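Local coordinates for protein annexin A8 (Homo sapiens, PDB 1W3W) that binds phospholipid membranes in a calcium-dependent manner and acts as an anticoagulant, indirectly inhibiting the thromboplastin-specific complex of the blood coagulation cascade, at residues F67-L71 with T72-K76; E156-L159 with V160-Q164; K301-S304 with S305-E309. One frame throughout, in Å; residues are numbered along the deposited sequence.

Contact 1 of 3, residues F67-L71 with T72-K76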
loop_
_atom_site.group_PDB
_atom_site.type_symbol
_atom_site.label_atom_id
_atom_site.label_comp_id
_atom_site.label_asym_id
_atom_site.label_seq_id
_atom_site.Cartn_x
_atom_site.Cartn_y
_atom_site.Cartn_z
ATOM N N PHE A 67 -15.318 -10.379 27.790
ATOM C CA PHE A 67 -14.107 -10.618 28.580
ATOM C C PHE A 67 -13.476 -9.345 29.139
ATOM O O PHE A 67 -12.515 -9.418 29.880
ATOM C CB PHE A 67 -13.098 -11.431 27.752
ATOM C CG PHE A 67 -13.693 -12.697 27.174
ATOM C CD1 PHE A 67 -14.210 -13.674 28.020
ATOM C CD2 PHE A 67 -13.782 -12.886 25.795
ATOM C CE1 PHE A 67 -14.783 -14.822 27.513
ATOM C CE2 PHE A 67 -14.359 -14.029 25.275
ATOM C CZ PHE A 67 -14.862 -15.001 26.132
ATOM N N GLY A 68 -14.015 -8.189 28.777
ATOM C CA GLY A 68 -13.650 -6.924 29.392
ATOM C C GLY A 68 -12.331 -6.295 28.998
ATOM O O GLY A 68 -11.941 -5.292 29.592
ATOM N N LYS A 69 -11.633 -6.867 28.018
ATOM C CA LYS A 69 -10.366 -6.308 27.536
ATOM C C LYS A 69 -10.468 -6.071 26.031
ATOM O O LYS A 69 -11.195 -6.770 25.337
ATOM C CB LYS A 69 -9.211 -7.275 27.825
ATOM C CG LYS A 69 -8.452 -7.058 29.148
ATOM C CD LYS A 69 -8.961 -7.972 30.258
ATOM C CE LYS A 69 -7.926 -8.156 31.383
ATOM N NZ LYS A 69 -7.202 -6.881 31.704
ATOM N N ASP A 70 -9.730 -5.090 25.536
ATOM C CA ASP A 70 -9.644 -4.832 24.108
ATOM C C ASP A 70 -8.815 -5.940 23.431
ATOM O O ASP A 70 -7.750 -6.322 23.918
ATOM C CB ASP A 70 -9.015 -3.458 23.869
ATOM C CG ASP A 70 -8.968 -3.088 22.419
ATOM O OD1 ASP A 70 -9.978 -2.557 21.910
ATOM O OD2 ASP A 70 -7.974 -3.315 21.696
ATOM N N LEU A 71 -9.320 -6.464 22.320
ATOM C CA LEU A 71 -8.685 -7.590 21.645
ATOM C C LEU A 71 -7.318 -7.229 21.078
ATOM O O LEU A 71 -6.373 -7.989 21.220
ATOM C CB LEU A 71 -9.594 -8.135 20.529
ATOM C CG LEU A 71 -9.029 -9.283 19.695
ATOM C CD1 LEU A 71 -8.529 -10.437 20.576
ATOM C CD2 LEU A 71 -10.062 -9.796 18.688
ATOM N N THR A 72 -7.235 -6.083 20.415
ATOM C CA THR A 72 -6.010 -5.634 19.797
ATOM C C THR A 72 -4.910 -5.408 20.832
ATOM O O THR A 72 -3.787 -5.876 20.648
ATOM C CB THR A 72 -6.268 -4.375 18.974
ATOM O OG1 THR A 72 -7.146 -4.692 17.887
ATOM C CG2 THR A 72 -4.998 -3.887 18.289
ATOM N N GLU A 73 -5.243 -4.715 21.920
ATOM C CA GLU A 73 -4.294 -4.484 23.016
ATOM C C GLU A 73 -3.846 -5.789 23.637
ATOM O O GLU A 73 -2.695 -5.928 24.022
ATOM C CB GLU A 73 -4.900 -3.592 24.112
ATOM C CG GLU A 73 -5.032 -2.120 23.731
ATOM C CD GLU A 73 -3.757 -1.512 23.139
ATOM O OE1 GLU A 73 -2.656 -1.694 23.719
ATOM O OE2 GLU A 73 -3.854 -0.845 22.080
ATOM N N THR A 74 -4.764 -6.745 23.722
ATOM C CA THR A 74 -4.465 -8.054 24.267
ATOM C C THR A 74 -3.513 -8.807 23.336
ATOM O O THR A 74 -2.531 -9.389 23.785
ATOM C CB THR A 74 -5.772 -8.835 24.480
ATOM O OG1 THR A 74 -6.560 -8.162 25.461
ATOM C CG2 THR A 74 -5.528 -10.208 25.083
ATOM N N LEU A 75 -3.801 -8.770 22.039
ATOM C CA LEU A 75 -2.918 -9.353 21.027
ATOM C C LEU A 75 -1.495 -8.760 21.080
ATOM O O LEU A 75 -0.512 -9.488 20.966
ATOM C CB LEU A 75 -3.508 -9.128 19.623
ATOM C CG LEU A 75 -4.302 -10.218 18.873
ATOM C CD1 LEU A 75 -4.728 -11.402 19.673
ATOM C CD2 LEU A 75 -5.484 -9.589 18.093
ATOM N N LYS A 76 -1.398 -7.441 21.245
ATOM C CA LYS A 76 -0.103 -6.748 21.326
ATOM C C LYS A 76 0.725 -7.219 22.530
ATOM O O LYS A 76 1.938 -7.381 22.429
ATOM C CB LYS A 76 -0.286 -5.222 21.409
ATOM C CG LYS A 76 -0.591 -4.539 20.096
ATOM C CD LYS A 76 -0.412 -3.013 20.196
ATOM C CE LYS A 76 -1.351 -2.268 19.252
ATOM N NZ LYS A 76 -0.787 -0.977 18.710
HETATM O O HOH W 1 -9.807 -4.505 18.983
#
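The carbonyl oxygen of Asp70 is gripped twice by Thr74. The hydroxyl OG1 of Thr74 donates to Asp70 O over 2.7 Å, and the amide N of Thr74 donates to the same O at 3.0 Å. The two donors arrive from opposite faces of the carbonyl plane. This grip depends on the first torsion of Thr74 (chi1 -64°), which sets OG1 beside its own backbone N and so turns it back toward the preceding turn; threonine suits the place because its hydroxyl can return to Asp70 O while the side chain also packs on Met34 and Phe63. Asp70 also caps the helix that opens here. With CG swung away from its backbone N (chi1 -177°), the carboxylate reaches forward, and OD2 accepts from Glu73 N at 3.1 Å through its anti lone pair, nearly straight at 166°. The other oxygen, OD1, forms a salt bridge with Lys64 of helix 53-67. A water is shared between Thr72 OG1, at 2.9 Å, and, weakly, Asp70 OD2.

On the inner side, Leu71 O receives the regular helical bond from Leu75 N, and CG of Leu71 lies 3.9 Å from CD2 of Leu75. Both leucines also pack on Met34 of helix 24-34. A carboxylate at the N-cap probably gains from the helix dipole and from Lys64, whose positive charge would help keep it ionised.

Contact 2 of 3, residues E156-L159 with V160-Q164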
loop_
_atom_site.group_PDB
_atom_site.type_symbol
_atom_site.label_atom_id
_atom_site.label_comp_id
_atom_site.label_asym_id
_atom_site.label_seq_id
_atom_site.Cartn_x
_atom_site.Cartn_y
_atom_site.Cartn_z
ATOM N N GLU A 156 8.421 16.560 -1.601
ATOM C CA GLU A 156 7.347 17.225 -0.871
ATOM C C GLU A 156 6.236 17.730 -1.776
ATOM O O GLU A 156 5.054 17.589 -1.452
ATOM C CB GLU A 156 7.902 18.404 -0.073
ATOM C CG GLU A 156 6.925 18.996 0.927
ATOM C CD GLU A 156 5.999 20.043 0.342
ATOM O OE1 GLU A 156 6.331 20.682 -0.675
ATOM O OE2 GLU A 156 4.914 20.235 0.906
ATOM N N ARG A 157 6.625 18.333 -2.896
ATOM C CA ARG A 157 5.679 18.873 -3.854
ATOM C C ARG A 157 4.804 17.789 -4.490
ATOM O O ARG A 157 3.599 17.959 -4.578
ATOM C CB ARG A 157 6.417 19.657 -4.948
ATOM C CG ARG A 157 7.170 20.900 -4.415
ATOM C CD ARG A 157 6.303 22.144 -4.265
ATOM N NE ARG A 157 6.845 23.270 -5.036
ATOM C CZ ARG A 157 6.613 24.563 -4.791
ATOM N NH1 ARG A 157 5.829 24.952 -3.782
ATOM N NH2 ARG A 157 7.174 25.482 -5.572
ATOM N N ILE A 158 5.400 16.686 -4.948
ATOM C CA ILE A 158 4.589 15.624 -5.557
ATOM C C ILE A 158 3.671 14.932 -4.536
ATOM O O ILE A 158 2.534 14.610 -4.851
ATOM C CB ILE A 158 5.443 14.597 -6.352
ATOM C CG1 ILE A 158 4.531 13.732 -7.227
ATOM C CG2 ILE A 158 6.285 13.724 -5.441
ATOM C CD1 ILE A 158 5.292 12.830 -8.166
ATOM N N LEU A 159 4.153 14.719 -3.319
ATOM C CA LEU A 159 3.357 14.048 -2.297
ATOM C C LEU A 159 2.152 14.893 -1.907
ATOM O O LEU A 159 1.028 14.393 -1.837
ATOM C CB LEU A 159 4.210 13.714 -1.076
ATOM C CG LEU A 159 5.331 12.697 -1.313
ATOM C CD1 LEU A 159 6.129 12.492 -0.065
ATOM C CD2 LEU A 159 4.800 11.361 -1.834
ATOM N N VAL A 160 2.384 16.180 -1.670
ATOM C CA VAL A 160 1.301 17.106 -1.379
ATOM C C VAL A 160 0.290 17.192 -2.532
ATOM O O VAL A 160 -0.920 17.242 -2.309
ATOM C CB VAL A 160 1.874 18.511 -1.012
ATOM C CG1 VAL A 160 0.873 19.619 -1.290
ATOM C CG2 VAL A 160 2.283 18.513 0.446
ATOM N N CYS A 161 0.784 17.190 -3.759
ATOM C CA CYS A 161 -0.084 17.209 -4.932
ATOM C C CYS A 161 -0.963 15.961 -5.022
ATOM O O CYS A 161 -2.133 16.064 -5.364
ATOM C CB CYS A 161 0.744 17.359 -6.202
ATOM S SG CYS A 161 -0.266 17.572 -7.689
ATOM N N LEU A 162 -0.418 14.793 -4.690
ATOM C CA LEU A 162 -1.198 13.549 -4.732
ATOM C C LEU A 162 -2.376 13.576 -3.752
ATOM O O LEU A 162 -3.405 12.942 -3.997
ATOM C CB LEU A 162 -0.304 12.328 -4.480
ATOM C CG LEU A 162 0.656 11.993 -5.629
ATOM C CD1 LEU A 162 1.650 10.920 -5.222
ATOM C CD2 LEU A 162 -0.085 11.568 -6.864
ATOM N N LEU A 163 -2.222 14.312 -2.652
ATOM C CA LEU A 163 -3.282 14.487 -1.659
ATOM C C LEU A 163 -4.270 15.581 -2.025
ATOM O O LEU A 163 -5.430 15.531 -1.618
ATOM C CB LEU A 163 -2.690 14.892 -0.310
ATOM C CG LEU A 163 -1.861 13.909 0.494
ATOM C CD1 LEU A 163 -1.284 14.645 1.707
ATOM C CD2 LEU A 163 -2.710 12.705 0.915
ATOM N N GLN A 164 -3.784 16.590 -2.742
ATOM C CA GLN A 164 -4.506 17.845 -2.963
ATOM C C GLN A 164 -5.391 17.643 -4.164
ATOM O O GLN A 164 -5.067 18.090 -5.269
ATOM C CB GLN A 164 -3.526 19.008 -3.203
ATOM C CG GLN A 164 -2.894 19.564 -1.925
ATOM C CD GLN A 164 -3.658 20.747 -1.360
ATOM O OE1 GLN A 164 -4.877 20.822 -1.505
ATOM N NE2 GLN A 164 -2.945 21.673 -0.721
#
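Glu156 and Val160 meet one helical turn apart, and their backbones are joined as well: Val160 N donates to Glu156 O at 3.0 Å, close to straight at 166°. The same bonding continues from Cys161 N to Arg157 O and from Leu162 N to Ile158 O, each 3.0 Å long. It slackens at the next step, where Leu163 N reaches Leu159 O over a weak 3.4 Å. The bonds made by Gln164 N are weak too, and Gln164 is the first residue to leave helical angles, so the bonding weakens as the helix ends.

Among side chains, the closest approach is Glu156 OE2 to Val160 CG2, 3.2 Å, a carboxylate oxygen against a methyl. Glu156 gets there by bending at chi2 (-86°), which folds the acid end along the helix toward the following turn. Val160 places CG2 beside its own backbone N, on the side facing Glu156; the beta-branch suits the place by holding a methyl next to the backbone, where it meets both OE2 and O of Glu156. Gln148 of helix 143-150 touches both residues.

The apolar contact is looser. Ile158 CG1 and Leu162 CD1 stand 4.5 Å apart, while CG of Leu162 lies 3.3 Å from Ile158 O, over the helix backbone. Their bulk is spent outward, Ile158 on Ile202 and Leu162 on Cys206, both of helix 198-207. Leu159 faces Ile116, Ile117 and Leu120 of helix 113-122, where a long apolar chain suits a buried interface.

Covalent bonding completes the account: Cys161 SG forms a disulfide with Cys206. An amphipathic helix closing the second repeat and sharing apolar residues with its neighbours is typical of the all-helical annexin fold, here tied by a disulfide to the third repeat.

Contact 3 of 3, residues K301-S304 with S305-E309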
loop_
_atom_site.group_PDB
_atom_site.type_symbol
_atom_site.label_atom_id
_atom_site.label_comp_id
_atom_site.label_asym_id
_atom_site.label_seq_id
_atom_site.Cartn_x
_atom_site.Cartn_y
_atom_site.Cartn_z
ATOM N N LYS A 301 7.419 -17.832 -10.863
ATOM C CA LYS A 301 7.257 -18.563 -9.611
ATOM C C LYS A 301 6.118 -17.932 -8.812
ATOM O O LYS A 301 5.750 -16.782 -9.063
ATOM C CB LYS A 301 8.536 -18.527 -8.789
ATOM C CG LYS A 301 9.175 -17.160 -8.646
ATOM C CD LYS A 301 10.430 -17.233 -7.758
ATOM C CE LYS A 301 11.702 -16.800 -8.488
ATOM N NZ LYS A 301 12.678 -17.929 -8.667
ATOM N N THR A 302 5.559 -18.675 -7.861
ATOM C CA THR A 302 4.438 -18.168 -7.064
ATOM C C THR A 302 4.886 -17.252 -5.916
ATOM O O THR A 302 6.004 -17.346 -5.425
ATOM C CB THR A 302 3.617 -19.312 -6.491
ATOM O OG1 THR A 302 4.410 -20.053 -5.559
ATOM C CG2 THR A 302 3.212 -20.331 -7.585
ATOM N N LEU A 303 3.982 -16.370 -5.499
ATOM C CA LEU A 303 4.171 -15.525 -4.337
ATOM C C LEU A 303 4.504 -16.369 -3.090
ATOM O O LEU A 303 5.430 -16.063 -2.344
ATOM C CB LEU A 303 2.885 -14.721 -4.091
ATOM C CG LEU A 303 2.871 -13.799 -2.876
ATOM C CD1 LEU A 303 4.006 -12.820 -2.934
ATOM C CD2 LEU A 303 1.530 -13.074 -2.814
ATOM N N SER A 304 3.745 -17.439 -2.894
ATOM C CA SER A 304 3.923 -18.339 -1.746
ATOM C C SER A 304 5.309 -18.977 -1.679
ATOM O O SER A 304 5.857 -19.132 -0.599
ATOM C CB SER A 304 2.854 -19.427 -1.767
ATOM O OG SER A 304 1.586 -18.834 -1.591
ATOM N N SER A 305 5.897 -19.310 -2.828
ATOM C CA SER A 305 7.215 -19.941 -2.841
ATOM C C SER A 305 8.277 -18.983 -2.305
ATOM O O SER A 305 9.205 -19.404 -1.592
ATOM C CB SER A 305 7.595 -20.473 -4.242
ATOM O OG SER A 305 8.090 -19.434 -5.106
ATOM N N MET A 306 8.140 -17.699 -2.622
ATOM C CA MET A 306 9.069 -16.715 -2.098
ATOM C C MET A 306 8.841 -16.451 -0.624
ATOM O O MET A 306 9.795 -16.302 0.139
ATOM C CB MET A 306 9.028 -15.421 -2.921
ATOM C CG MET A 306 10.006 -15.476 -4.063
ATOM S SD MET A 306 10.148 -13.955 -4.927
ATOM C CE MET A 306 11.451 -13.200 -4.020
ATOM N N ILE A 307 7.584 -16.416 -0.207
ATOM C CA ILE A 307 7.269 -16.292 1.208
ATOM C C ILE A 307 7.862 -17.474 2.007
ATOM O O ILE A 307 8.435 -17.277 3.069
ATOM C CB ILE A 307 5.739 -16.179 1.424
ATOM C CG1 ILE A 307 5.231 -14.815 0.932
ATOM C CG2 ILE A 307 5.410 -16.358 2.884
ATOM C CD1 ILE A 307 3.724 -14.716 0.830
ATOM N N MET A 308 7.733 -18.691 1.492
ATOM C CA MET A 308 8.297 -19.884 2.153
ATOM C C MET A 308 9.822 -19.827 2.293
ATOM O O MET A 308 10.386 -20.252 3.309
ATOM C CB MET A 308 7.901 -21.147 1.392
ATOM C CG MET A 308 6.429 -21.434 1.515
ATOM S SD MET A 308 5.901 -22.995 0.817
ATOM C CE MET A 308 6.593 -24.075 1.970
ATOM N N GLU A 309 10.476 -19.269 1.286
ATOM C CA GLU A 309 11.927 -19.139 1.274
ATOM C C GLU A 309 12.421 -18.076 2.243
ATOM O O GLU A 309 13.469 -18.252 2.859
ATOM C CB GLU A 309 12.403 -18.812 -0.144
ATOM C CG GLU A 309 13.906 -18.955 -0.344
ATOM C CD GLU A 309 14.344 -18.488 -1.720
ATOM O OE1 GLU A 309 15.353 -17.735 -1.819
ATOM O OE2 GLU A 309 13.658 -18.865 -2.694
#
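From Thr302 the extended backbone turns into helix 303-310, whose first regular bonds run from Ile307 N to Leu303 O, in the carbonyl plane at 3.1 Å, and from Met308 N to Ser304 O at 2.8 Å.

Thr302 is the N-cap. Its OG1 accepts from Ser305 N at 3.2 Å, with an angle of 146° at the hydrogen. The torsion behind this is chi1 65°, which puts OG1 between the backbone N and the carbonyl carbon and directs it over the opening turn. Ser305 returns the favour: its OG donates to Thr302 O at 3.0 Å, lying only 17° off the carbonyl plane, while its amide adds a weak bond to the same oxygen. Threonine and serine suit these places because a short hydroxyl can meet the first turn's backbone without a long chain to fold back.

Lys301 lays its aliphatic part beside this turn. CB comes within 3.8 Å of Ser305 OG, and CD lies 4.1 Å from CG of Met306, the two chains passing at a slant. On the buried side, CG of Leu303 meets CD1 of Ile307 at 3.9 Å, one turn further on. Met308 CG rests against Ser304 O at 3.2 Å, and the hydroxyl of Ser304 is held by Asp326, which satisfies a polar group in a buried position.

Leu303, Met306 and Ile307 all pack on Met266 at the end of helix 254-266, a residue that binds calcium together with Gly268, Gly270 and Asp310. Phe295 of helix 288-299 covers Leu303 and Met306, whereas Leu320 and Val323 of helix 313-323 lie against Ser304, so this short helix is wedged among three others of the fourth repeat.

Along the chain from the N terminus the three contacts come in series, none nesting within or crossing another, and each closes only a local turn. Contact 1 lies in the first annexin repeat, where helix 53-67 gives way to helix 71-78. Contact 2 falls in the second repeat at the end of helix 153-163 and connects it with helix 198-207 of the third. Contact 3 starts helix 303-310 in the fourth repeat, near the bound calcium ion. Contacts 2 and 3 lie on opposite sides of the chain's centre, and no two contacts touch, the nearest atoms of contacts 1 and 3 being about 20 Å apart. Contacts 1 and 3 are both helix starts; contact 2 is a helix end.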